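Local coordinates for HD domain protein (Enterococcus faecalis, PDB 4LRL) that probably hydrolyses deoxyribonucleoside triphosphates at a metal-bearing HD-domain centre, its activity being switched allosterically by nucleotides such as dGTP bound at separate sites, at residues 37-42 against 47-52; 53-58 against 130-135. All blocks are in the same frame, centred on the assembly; numbering follows the deposited sequence.

Contact 1 (37-42 against 47-52) and contact 2 (53-58 against 130-135) follow one another along the chain, the first closing before the second opens, with centres about 12 Å apart. Strand 46-52 runs straight into helix 53-60, so the second strand of the hairpin delivers the helix that packs on helix 124-133. The two contacts also touch: Lys38 CD lies 3.5 Å from Leu56 CD1, and Val50 packs on Ile55. Helix 87-108 borders both. Contact 1 supplies part of a dGTP pocket, while one segment of contact 2 carries two of the nickel ligands, His134 and Asp135; a nucleotide site, probably regulatory, and the metal centre are thus built on adjoining elements of the fold.

Contact 1 of 2, residues 37-42 against 47-52; sequences EKVFRD and YIHVQH. With DGT (2'-deoxyguanosine-5'-triphosphate), chain O.
An antiparallel beta hairpin, strands 33-42 and 46-52, forms one wall of a dGTP pocket here. Two hydrogen-bonded pairs, Lys38 with Val50 and Phe40 with Ile48, knit the backbones together; Phe40 N gives to Ile48 O at 2.8 Å and Ile48 N returns a bond to Phe40 O. Lys38, Phe40, Ile48 and Val50 share one face of the ribbon. Phe40 has CG beside its backbone N (chi1 -63°), which brings CE1 within 3.7 Å of Val50 CG2 while one ring face takes the deoxyribose, DGT C2' lying toward the rim. CE2 of Phe40 comes 3.3 Å from DGT C4, so the ring supports the sugar with its face and meets the inclined base at its CE2 side. Lys38 suits its place by length: its chain runs out extended and bends only at the last torsion, and NZ donates to DGT O2G at 2.6 Å and to O1B, pairing a cation with the triphosphate.

Val39, Arg41, Tyr47 and His49 occupy the other face. Val39 CB rests 3.7 Å from Tyr47 CD2, and the phenol OH sits over the centre of the Arg41 guanidinium, the two planes only 21° apart; the nearest polar atoms, Arg41 NH1 and Tyr47 OH, have too poor an angle to bond. The Glu37 carboxylate meets the His49 ring at its edge, OE1 to CD2 3.4 Å, and OE2 makes a salt bridge with Arg233 of the third subunit. At the turn end, Asp42 joins Arg214 and also accepts from His81 of the second subunit. Helix 87-108 lies against Phe40 and Ile48, with Tyr95 and Glu96 bonding the His49 backbone, while helix 53-60 packs on Lys38 and Val50.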
loop_
_atom_site.group_PDB
_atom_site.type_symbol
_atom_site.label_atom_id
_atom_site.label_comp_id
_atom_site.label_asym_id
_atom_site.label_seq_id
_atom_site.Cartn_x
_atom_site.Cartn_y
_atom_site.Cartn_z
ATOM N N GLU C 37 23.887 17.201 4.644
ATOM C CA GLU C 37 23.209 16.350 3.676
ATOM C C GLU C 37 21.942 17.022 3.139
ATOM O O GLU C 37 21.118 17.519 3.915
ATOM C CB GLU C 37 22.857 15.023 4.335
ATOM C CG GLU C 37 22.027 14.097 3.481
ATOM C CD GLU C 37 21.799 12.762 4.150
ATOM O OE1 GLU C 37 22.334 11.757 3.638
ATOM O OE2 GLU C 37 21.109 12.721 5.192
ATOM N N LYS C 38 21.804 17.046 1.817
ATOM C CA LYS C 38 20.625 17.627 1.178
ATOM C C LYS C 38 19.654 16.547 0.719
ATOM O O LYS C 38 19.969 15.739 -0.155
ATOM C CB LYS C 38 21.023 18.511 -0.004
ATOM C CG LYS C 38 19.925 19.454 -0.462
ATOM C CD LYS C 38 20.422 20.318 -1.589
ATOM C CE LYS C 38 19.731 21.654 -1.597
ATOM N NZ LYS C 38 20.099 22.477 -0.401
ATOM N N VAL C 39 18.472 16.545 1.320
ATOM C CA VAL C 39 17.461 15.540 1.014
ATOM C C VAL C 39 16.376 16.087 0.086
ATOM O O VAL C 39 15.887 17.216 0.256
ATOM C CB VAL C 39 16.830 14.886 2.293
ATOM C CG1 VAL C 39 17.877 14.094 3.075
ATOM C CG2 VAL C 39 16.142 15.926 3.189
ATOM N N PHE C 40 16.023 15.267 -0.896
ATOM C CA PHE C 40 14.988 15.597 -1.852
ATOM C C PHE C 40 13.830 14.631 -1.634
ATOM O O PHE C 40 13.998 13.414 -1.713
ATOM C CB PHE C 40 15.507 15.446 -3.285
ATOM C CG PHE C 40 16.634 16.384 -3.649
ATOM C CD1 PHE C 40 17.817 16.416 -2.909
ATOM C CD2 PHE C 40 16.532 17.202 -4.767
ATOM C CE1 PHE C 40 18.858 17.266 -3.259
ATOM C CE2 PHE C 40 17.574 18.047 -5.127
ATOM C CZ PHE C 40 18.735 18.084 -4.372
ATOM N N ARG C 41 12.651 15.171 -1.362
ATOM C CA ARG C 41 11.483 14.328 -1.223
ATOM C C ARG C 41 11.204 13.621 -2.550
ATOM O O ARG C 41 11.199 14.245 -3.612
ATOM C CB ARG C 41 10.288 15.159 -0.765
ATOM C CG ARG C 41 9.327 14.408 0.126
ATOM C CD ARG C 41 10.003 13.925 1.410
ATOM N NE ARG C 41 9.151 12.971 2.116
ATOM C CZ ARG C 41 8.497 13.229 3.244
ATOM N NH1 ARG C 41 8.620 14.401 3.845
ATOM N NH2 ARG C 41 7.736 12.293 3.788
ATOM N N ASP C 42 11.016 12.308 -2.477
ATOM C CA ASP C 42 10.713 11.497 -3.634
ATOM C C ASP C 42 9.634 10.488 -3.270
ATOM O O ASP C 42 9.776 9.746 -2.310
ATOM C CB ASP C 42 11.969 10.769 -4.124
ATOM C CG ASP C 42 11.717 9.959 -5.381
ATOM O OD1 ASP C 42 11.354 10.551 -6.407
ATOM O OD2 ASP C 42 11.883 8.725 -5.355
ATOM N N TYR C 47 13.269 9.535 0.033
ATOM C CA TYR C 47 14.256 10.611 -0.024
ATOM C C TYR C 47 15.386 10.312 -1.002
ATOM O O TYR C 47 15.851 9.164 -1.107
ATOM C CB TYR C 47 14.866 10.849 1.352
ATOM C CG TYR C 47 13.901 11.394 2.375
ATOM C CD1 TYR C 47 13.136 10.535 3.166
ATOM C CD2 TYR C 47 13.754 12.767 2.557
ATOM C CE1 TYR C 47 12.252 11.029 4.111
ATOM C CE2 TYR C 47 12.870 13.271 3.504
ATOM C CZ TYR C 47 12.124 12.396 4.275
ATOM O OH TYR C 47 11.245 12.887 5.208
ATOM N N ILE C 48 15.819 11.352 -1.712
ATOM C CA ILE C 48 17.071 11.319 -2.454
ATOM C C ILE C 48 18.093 12.029 -1.561
ATOM O O ILE C 48 17.830 13.134 -1.078
ATOM C CB ILE C 48 16.965 12.047 -3.826
ATOM C CG1 ILE C 48 15.740 11.581 -4.649
ATOM C CG2 ILE C 48 18.287 11.947 -4.623
ATOM C CD1 ILE C 48 15.623 10.074 -4.925
ATOM N N HIS C 49 19.239 11.386 -1.326
ATOM C CA HIS C 49 20.266 11.925 -0.423
ATOM C C HIS C 49 21.491 12.397 -1.195
ATOM O O HIS C 49 22.104 11.612 -1.931
ATOM C CB HIS C 49 20.698 10.877 0.611
ATOM C CG HIS C 49 19.584 10.375 1.478
ATOM N ND1 HIS C 49 18.671 9.436 1.050
ATOM C CD2 HIS C 49 19.247 10.668 2.755
ATOM C CE1 HIS C 49 17.816 9.177 2.023
ATOM N NE2 HIS C 49 18.140 9.917 3.066
ATOM N N VAL C 50 21.854 13.666 -1.009
ATOM C CA VAL C 50 23.004 14.263 -1.693
ATOM C C VAL C 50 24.027 14.802 -0.689
ATOM O O VAL C 50 23.699 15.681 0.122
ATOM C CB VAL C 50 22.560 15.387 -2.662
ATOM C CG1 VAL C 50 23.774 16.092 -3.296
ATOM C CG2 VAL C 50 21.629 14.835 -3.740
ATOM N N GLN C 51 25.252 14.260 -0.749
ATOM C CA GLN C 51 26.377 14.681 0.108
ATOM C C GLN C 51 27.500 15.389 -0.645
ATOM O O GLN C 51 28.223 16.187 -0.057
ATOM C CB GLN C 51 27.011 13.495 0.841
ATOM C CG GLN C 51 26.171 12.880 1.932
ATOM C CD GLN C 51 25.499 11.612 1.466
ATOM O OE1 GLN C 51 26.076 10.524 1.544
ATOM N NE2 GLN C 51 24.278 11.741 0.966
ATOM N N HIS C 52 27.673 15.069 -1.926
ATOM C CA HIS C 52 28.774 15.625 -2.711
ATOM C C HIS C 52 28.378 16.926 -3.396
ATOM O O HIS C 52 27.296 17.023 -3.980
ATOM C CB HIS C 52 29.243 14.626 -3.771
ATOM C CG HIS C 52 29.795 13.354 -3.207
ATOM N ND1 HIS C 52 29.002 12.264 -2.904
ATOM C CD2 HIS C 52 31.065 12.996 -2.897
ATOM C CE1 HIS C 52 29.760 11.291 -2.430
ATOM N NE2 HIS C 52 31.015 11.710 -2.414
HETATM P PG DGT O . 20.521 26.172 -0.360
HETATM O O1G DGT O . 21.340 27.374 -0.787
HETATM O O2G DGT O . 20.802 24.906 -1.138
HETATM O O3G DGT O . 20.475 25.994 1.145
HETATM O O3B DGT O . 19.022 26.566 -0.807
HETATM P PB DGT O . 17.732 25.891 -0.118
HETATM O O1B DGT O . 18.128 24.580 0.511
HETATM O O2B DGT O . 17.047 26.944 0.725
HETATM O O3A DGT O . 16.768 25.634 -1.393
HETATM P PA DGT O . 17.129 24.678 -2.638
HETATM O O1A DGT O . 18.426 23.961 -2.428
HETATM O O2A DGT O . 16.938 25.465 -3.909
HETATM O "O5'" DGT O . 15.945 23.591 -2.545
HETATM C "C5'" DGT O . 15.548 23.050 -1.283
HETATM C "C4'" DGT O . 14.503 21.957 -1.475
HETATM O "O4'" DGT O . 14.203 21.790 -2.860
HETATM C "C3'" DGT O . 15.020 20.617 -0.974
HETATM O "O3'" DGT O . 14.035 20.027 -0.108
HETATM C "C2'" DGT O . 15.225 19.762 -2.214
HETATM C "C1'" DGT O . 14.260 20.403 -3.200
HETATM N N9 DGT O . 14.625 20.248 -4.632
HETATM C C8 DGT O . 13.880 19.601 -5.543
HETATM N N7 DGT O . 14.449 19.637 -6.771
HETATM C C5 DGT O . 15.587 20.329 -6.649
HETATM C C6 DGT O . 16.669 20.737 -7.565
HETATM O O6 DGT O . 16.615 20.425 -8.774
HETATM N N1 DGT O . 17.684 21.448 -7.051
HETATM C C2 DGT O . 17.747 21.796 -5.747
HETATM N N2 DGT O . 18.804 22.513 -5.305
HETATM N N3 DGT O . 16.782 21.454 -4.850
HETATM C C4 DGT O . 15.702 20.731 -5.240
#

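Contact 2 of 2, residues 53-58 against 130-135; sequences QVILDL and AALLHD. With NI (nickel (II) ion), chain N.
A small meeting of aliphatic side chains from two helices, centred on Leu132 and Leu58, shares segment 130-135 with two nickel ligands, although the leucines themselves stay well clear of the metal. Helix 124-133 carries Leu132, and the chain goes on to the His134-Asp135 pair that gives the HD domain its name; helix 53-60 brings Ile55 and Leu58. Leu132 does most of the touching through one methyl: CD2 lies 3.6 Å from Leu58 CB and 4.0 Å from the carbonyl O of Ile55, so it rests against the neighbouring helix where backbone and side chain meet. With CG of Leu132 swung opposite its backbone N (chi1 -173°), the branched end reaches across toward helix 53-60. Leu58 CD1 adds a looser approach to Leu133 CD1 at 4.3 Å. Branched aliphatic residues fit here because all four touching residues are buried and their side chains carry no polar group that would need a partner.

Helix 87-108 borders the contact through Tyr95 on Ile55 and Leu92 on Leu132, and helix 167-175 covers Leu58 and Leu133 through Leu172. Beyond Leu133 the chain turns to the nickel ion, whose protein ligands are completed by His90 and Asp207. His134 uses both ring nitrogens: ND1 donates to Ala131 O at 2.8 Å, with a bent N-H...O angle of 134°, which probably helps set the ring's rotation and ties the ligand to the helix bearing Leu132. His134 NE2 binds nickel at 2.2 Å. Asp135 divides its carboxylate likewise, OD2 coordinating nickel while OD1 accepts a hydrogen bond from a nickel-bound water 2.9 Å away.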
loop_
_atom_site.group_PDB
_atom_site.type_symbol
_atom_site.label_atom_id
_atom_site.label_comp_id
_atom_site.label_asym_id
_atom_site.label_seq_id
_atom_site.Cartn_x
_atom_site.Cartn_y
_atom_site.Cartn_z
ATOM N N GLN C 53 29.271 17.911 -3.332
ATOM C CA GLN C 53 29.121 19.167 -4.066
ATOM C C GLN C 53 28.998 18.927 -5.578
ATOM O O GLN C 53 28.220 19.591 -6.256
ATOM C CB GLN C 53 30.305 20.097 -3.761
ATOM C CG GLN C 53 30.157 21.522 -4.279
ATOM C CD GLN C 53 29.001 22.274 -3.623
ATOM O OE1 GLN C 53 29.046 22.598 -2.435
ATOM N NE2 GLN C 53 27.965 22.566 -4.405
ATOM N N VAL C 54 29.763 17.973 -6.099
ATOM C CA VAL C 54 29.728 17.639 -7.519
ATOM C C VAL C 54 28.319 17.201 -7.949
ATOM O O VAL C 54 27.821 17.630 -8.993
ATOM C CB VAL C 54 30.767 16.540 -7.865
ATOM C CG1 VAL C 54 30.564 16.006 -9.278
ATOM C CG2 VAL C 54 32.179 17.074 -7.698
ATOM N N ILE C 55 27.687 16.357 -7.129
ATOM C CA ILE C 55 26.354 15.839 -7.408
ATOM C C ILE C 55 25.313 16.960 -7.344
ATOM O O ILE C 55 24.475 17.071 -8.239
ATOM C CB ILE C 55 25.982 14.670 -6.452
ATOM C CG1 ILE C 55 26.993 13.517 -6.575
ATOM C CG2 ILE C 55 24.535 14.201 -6.682
ATOM C CD1 ILE C 55 27.131 12.903 -7.973
ATOM N N LEU C 56 25.382 17.795 -6.306
ATOM C CA LEU C 56 24.459 18.916 -6.182
ATOM C C LEU C 56 24.561 19.845 -7.392
ATOM O O LEU C 56 23.540 20.270 -7.948
ATOM C CB LEU C 56 24.690 19.693 -4.886
ATOM C CG LEU C 56 23.734 20.881 -4.677
ATOM C CD1 LEU C 56 22.288 20.420 -4.569
ATOM C CD2 LEU C 56 24.121 21.709 -3.478
ATOM N N ASP C 57 25.799 20.139 -7.795
ATOM C CA ASP C 57 26.052 20.982 -8.965
ATOM C C ASP C 57 25.520 20.355 -10.253
ATOM O O ASP C 57 24.975 21.055 -11.111
ATOM C CB ASP C 57 27.546 21.282 -9.114
ATOM C CG ASP C 57 28.068 22.234 -8.056
ATOM O OD1 ASP C 57 27.260 22.912 -7.385
ATOM O OD2 ASP C 57 29.302 22.310 -7.906
ATOM N N LEU C 58 25.680 19.042 -10.392
ATOM C CA LEU C 58 25.179 18.356 -11.582
ATOM C C LEU C 58 23.659 18.427 -11.649
ATOM O O LEU C 58 23.101 18.711 -12.712
ATOM C CB LEU C 58 25.674 16.910 -11.652
ATOM C CG LEU C 58 27.133 16.700 -12.092
ATOM C CD1 LEU C 58 27.517 15.229 -11.948
ATOM C CD2 LEU C 58 27.400 17.185 -13.521
ATOM N N ALA C 130 27.740 8.983 -13.380
ATOM C CA ALA C 130 27.150 8.191 -14.470
ATOM C C ALA C 130 25.684 7.828 -14.229
ATOM O O ALA C 130 24.890 7.832 -15.168
ATOM C CB ALA C 130 27.958 6.962 -14.749
ATOM N N ALA C 131 25.326 7.534 -12.980
ATOM C CA ALA C 131 23.939 7.227 -12.631
ATOM C C ALA C 131 23.015 8.431 -12.839
ATOM O O ALA C 131 21.933 8.305 -13.401
ATOM C CB ALA C 131 23.849 6.746 -11.207
ATOM N N LEU C 132 23.457 9.600 -12.391
ATOM C CA LEU C 132 22.672 10.808 -12.535
ATOM C C LEU C 132 22.502 11.230 -14.002
ATOM O O LEU C 132 21.429 11.710 -14.413
ATOM C CB LEU C 132 23.303 11.934 -11.720
ATOM C CG LEU C 132 22.484 13.223 -11.644
ATOM C CD1 LEU C 132 21.111 12.951 -10.992
ATOM C CD2 LEU C 132 23.263 14.284 -10.900
ATOM N N LEU C 133 23.556 11.044 -14.786
ATOM C CA LEU C 133 23.612 11.589 -16.138
ATOM C C LEU C 133 23.214 10.591 -17.213
ATOM O O LEU C 133 23.225 10.942 -18.397
ATOM C CB LEU C 133 25.021 12.118 -16.434
ATOM C CG LEU C 133 25.545 13.280 -15.588
ATOM C CD1 LEU C 133 27.027 13.462 -15.845
ATOM C CD2 LEU C 133 24.759 14.565 -15.870
ATOM N N HIS C 134 22.853 9.367 -16.817
ATOM C CA HIS C 134 22.672 8.270 -17.792
ATOM C C HIS C 134 21.671 8.575 -18.921
ATOM O O HIS C 134 21.801 8.062 -20.016
ATOM C CB HIS C 134 22.341 6.930 -17.096
ATOM C CG HIS C 134 20.913 6.814 -16.641
ATOM N ND1 HIS C 134 20.375 7.600 -15.639
ATOM C CD2 HIS C 134 19.912 6.000 -17.058
ATOM C CE1 HIS C 134 19.106 7.279 -15.464
ATOM N NE2 HIS C 134 18.796 6.314 -16.313
ATOM N N ASP C 135 20.695 9.430 -18.647
ATOM C CA ASP C 135 19.609 9.703 -19.587
ATOM C C ASP C 135 19.595 11.152 -20.051
ATOM O O ASP C 135 18.609 11.601 -20.642
ATOM C CB ASP C 135 18.263 9.397 -18.929
ATOM C CG ASP C 135 17.908 7.923 -18.958
ATOM O OD1 ASP C 135 18.504 7.138 -19.741
ATOM O OD2 ASP C 135 17.010 7.547 -18.179
HETATM NI NI NI N . 16.966 5.508 -17.254
HETATM O O HOH W 1 17.213 4.611 -19.183
HETATM O O HOH W 2 14.830 5.361 -18.376
#